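Local coordinates for beta-Lactamase/D-Alanine Carboxypeptidase (Pseudomonas syringae pv. tomato, PDB 5EVI), which probably hydrolyses beta-lactam antibiotics to substituted beta-amino acids, as a class C beta-lactamase, at residues P184-N189 against I236-A241. Sequence-based numbering, arbitrary orientation.
Sequences PALGLN and IRFVEA
Arg-237 reaches from helix 232-243 to the C-terminal end of helix 174-186, where Gly-187, with positive phi, closes the last turn in a Schellman motif. The CG of Arg-237 stands anti to the backbone N (chi1 -164°), which sends the chain outward past Leu-188: the two chains run past each other head to tail, with Leu-188 CD2 3.6 Å from Arg-237 CD. A bend at chi3 then turns the guanidinium so that one face lies against the backbone of Gly-187, whose CA sits 3.6 Å above the plane, set toward the edge of the group rather than over its centre. Arg-237 NH1 comes within 2.7 Å of Leu-186 O. Tyr-248 OH donates a hydrogen bond to Leu-186 O. On the inner side, two leucine methyls meet Phe-238 obliquely, Leu-186 CD1 at 3.8 Å from Phe-238 CE1 and Leu-188 CD1 at 3.9 Å from Phe-238 CB. Phe-73 of helix 70-83 stacks on the Phe-238 ring. The pairing illustrates divided chemistry: buried hydrocarbon joins helix 232-243 to the end of helix 174-186 and the turn that follows it, while at the exposed border a cationic group lies beside the carbonyl-rich helix end, whose partial negative charge would be expected to attract it.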
ATOM      1  N   PRO D 184      -5.516 -13.403  -8.646  1.00 28.31           N
ATOM      2  CA  PRO D 184      -5.170 -14.484  -9.586  1.00 29.34           C
ATOM      3  C   PRO D 184      -4.306 -14.050 -10.775  1.00 29.32           C
ATOM      4  O   PRO D 184      -3.331 -14.739 -11.099  1.00 28.73           O
ATOM      5  CB  PRO D 184      -6.539 -14.985 -10.059  1.00 29.37           C
ATOM      6  CG  PRO D 184      -7.427 -14.746  -8.896  1.00 29.58           C
ATOM      7  CD  PRO D 184      -6.960 -13.425  -8.337  1.00 29.31           C
ATOM      8  N   ALA D 185      -4.652 -12.938 -11.413  1.00 29.93           N
ATOM      9  CA  ALA D 185      -3.884 -12.423 -12.566  1.00 30.53           C
ATOM     10  C   ALA D 185      -2.417 -12.121 -12.236  1.00 30.98           C
ATOM     11  O   ALA D 185      -1.553 -12.252 -13.102  1.00 30.96           O
ATOM     12  CB  ALA D 185      -4.550 -11.181 -13.150  1.00 30.84           C
ATOM     13  N   LEU D 186      -2.153 -11.715 -10.991  1.00 32.44           N
ATOM     14  CA  LEU D 186      -0.787 -11.456 -10.502  1.00 33.65           C
ATOM     15  C   LEU D 186      -0.059 -12.685  -9.946  1.00 34.94           C
ATOM     16  O   LEU D 186       1.123 -12.591  -9.621  1.00 35.42           O
ATOM     17  CB  LEU D 186      -0.803 -10.356  -9.435  1.00 33.34           C
ATOM     18  CG  LEU D 186      -1.153  -8.960  -9.956  1.00 33.63           C
ATOM     19  CD1 LEU D 186      -1.422  -8.009  -8.802  1.00 34.28           C
ATOM     20  CD2 LEU D 186      -0.049  -8.407 -10.851  1.00 33.78           C
ATOM     21  N   GLY D 187      -0.745 -13.819  -9.822  1.00 35.81           N
ATOM     22  CA  GLY D 187      -0.161 -15.012  -9.232  1.00 37.87           C
ATOM     23  C   GLY D 187      -0.049 -14.952  -7.716  1.00 39.21           C
ATOM     24  O   GLY D 187       0.772 -15.659  -7.135  1.00 38.28           O
ATOM     25  N   LEU D 188      -0.873 -14.114  -7.084  1.00 40.99           N
ATOM     26  CA  LEU D 188      -0.952 -14.021  -5.628  1.00 42.73           C
ATOM     27  C   LEU D 188      -2.113 -14.875  -5.126  1.00 44.45           C
ATOM     28  O   LEU D 188      -3.252 -14.410  -5.071  1.00 44.51           O
ATOM     29  CB  LEU D 188      -1.156 -12.565  -5.198  1.00 43.16           C
ATOM     30  CG  LEU D 188      -0.124 -11.532  -5.658  1.00 43.65           C
ATOM     31  CD1 LEU D 188      -0.321 -10.234  -4.885  1.00 44.29           C
ATOM     32  CD2 LEU D 188       1.294 -12.050  -5.486  1.00 43.91           C
ATOM     33  N   ASN D 189      -1.811 -16.120  -4.760  1.00 45.21           N
ATOM     34  CA  ASN D 189      -2.830 -17.101  -4.376  1.00 46.66           C
ATOM     35  C   ASN D 189      -2.869 -17.390  -2.857  1.00 45.97           C
ATOM     36  O   ASN D 189      -3.300 -18.461  -2.424  1.00 45.68           O
ATOM     37  CB  ASN D 189      -2.649 -18.373  -5.218  1.00 47.82           C
ATOM     38  CG  ASN D 189      -2.811 -18.108  -6.709  1.00 49.22           C
ATOM     39  OD1 ASN D 189      -1.860 -18.237  -7.482  1.00 51.00           O
ATOM     40  ND2 ASN D 189      -4.017 -17.709  -7.117  1.00 49.82           N
ATOM     41  N   ILE D 236       6.131 -10.268  -1.528  1.00 60.09           N
ATOM     42  CA  ILE D 236       7.412 -10.124  -2.245  1.00 56.79           C
ATOM     43  C   ILE D 236       7.279 -10.444  -3.747  1.00 54.83           C
ATOM     44  O   ILE D 236       8.045  -9.922  -4.559  1.00 52.36           O
ATOM     45  CB  ILE D 236       8.548 -10.953  -1.582  1.00 56.99           C
ATOM     46  CG1 ILE D 236       9.945 -10.483  -2.034  1.00 57.27           C
ATOM     47  CG2 ILE D 236       8.391 -12.442  -1.851  1.00 56.64           C
ATOM     48  CD1 ILE D 236      10.325  -9.087  -1.585  1.00 57.16           C
ATOM     49  N   ARG D 237       6.314 -11.293  -4.108  1.00 52.35           N
ATOM     50  CA  ARG D 237       5.970 -11.542  -5.521  1.00 51.60           C
ATOM     51  C   ARG D 237       5.359 -10.294  -6.167  1.00 47.85           C
ATOM     52  O   ARG D 237       5.668  -9.978  -7.317  1.00 45.58           O
ATOM     53  CB  ARG D 237       4.997 -12.722  -5.650  1.00 53.63           C
ATOM     54  CG  ARG D 237       4.880 -13.307  -7.052  1.00 56.38           C
ATOM     55  CD  ARG D 237       3.675 -14.229  -7.168  1.00 57.88           C
ATOM     56  NE  ARG D 237       3.881 -15.315  -8.126  1.00 61.14           N
ATOM     57  CZ  ARG D 237       3.693 -15.244  -9.450  1.00 63.05           C
ATOM     58  NH1 ARG D 237       3.289 -14.119 -10.048  1.00 64.01           N
ATOM     59  NH2 ARG D 237       3.922 -16.323 -10.197  1.00 63.86           N
ATOM     60  N   PHE D 238       4.491  -9.605  -5.424  1.00 44.20           N
ATOM     61  CA  PHE D 238       3.924  -8.333  -5.869  1.00 42.23           C
ATOM     62  C   PHE D 238       5.001  -7.254  -6.001  1.00 40.81           C
ATOM     63  O   PHE D 238       4.931  -6.431  -6.906  1.00 38.67           O
ATOM     64  CB  PHE D 238       2.818  -7.869  -4.916  1.00 41.64           C
ATOM     65  CG  PHE D 238       2.078  -6.642  -5.384  1.00 41.18           C
ATOM     66  CD1 PHE D 238       1.444  -6.624  -6.624  1.00 40.71           C
ATOM     67  CD2 PHE D 238       2.000  -5.510  -4.581  1.00 41.23           C
ATOM     68  CE1 PHE D 238       0.756  -5.497  -7.056  1.00 40.77           C
ATOM     69  CE2 PHE D 238       1.311  -4.380  -5.008  1.00 40.65           C
ATOM     70  CZ  PHE D 238       0.688  -4.373  -6.247  1.00 40.24           C
ATOM     71  N   VAL D 239       5.982  -7.262  -5.098  1.00 40.68           N
ATOM     72  CA  VAL D 239       7.164  -6.388  -5.212  1.00 41.40           C
ATOM     73  C   VAL D 239       7.975  -6.739  -6.474  1.00 41.82           C
ATOM     74  O   VAL D 239       8.428  -5.848  -7.200  1.00 41.88           O
ATOM     75  CB  VAL D 239       8.054  -6.455  -3.943  1.00 41.05           C
ATOM     76  CG1 VAL D 239       9.386  -5.734  -4.148  1.00 42.36           C
ATOM     77  CG2 VAL D 239       7.321  -5.858  -2.753  1.00 40.63           C
ATOM     78  N   GLU D 240       8.152  -8.033  -6.730  1.00 41.95           N
ATOM     79  CA  GLU D 240       8.809  -8.489  -7.958  1.00 43.51           C
ATOM     80  C   GLU D 240       8.023  -8.141  -9.235  1.00 43.02           C
ATOM     81  O   GLU D 240       8.630  -7.851 -10.271  1.00 42.46           O
ATOM     82  CB  GLU D 240       9.122  -9.983  -7.888  1.00 44.69           C
ATOM     83  CG  GLU D 240      10.312 -10.266  -6.989  1.00 46.12           C
ATOM     84  CD  GLU D 240      10.570 -11.743  -6.780  1.00 48.03           C
ATOM     85  OE1 GLU D 240      10.255 -12.559  -7.677  1.00 50.24           O
ATOM     86  OE2 GLU D 240      11.101 -12.088  -5.708  1.00 48.85           O
ATOM     87  N   ALA D 241       6.692  -8.151  -9.151  1.00 42.87           N
ATOM     88  CA  ALA D 241       5.839  -7.646 -10.237  1.00 42.96           C
ATOM     89  C   ALA D 241       6.129  -6.171 -10.536  1.00 42.68           C
ATOM     90  O   ALA D 241       6.222  -5.784 -11.700  1.00 40.69           O
ATOM     91  CB  ALA D 241       4.360  -7.843  -9.912  1.00 42.66           C
TER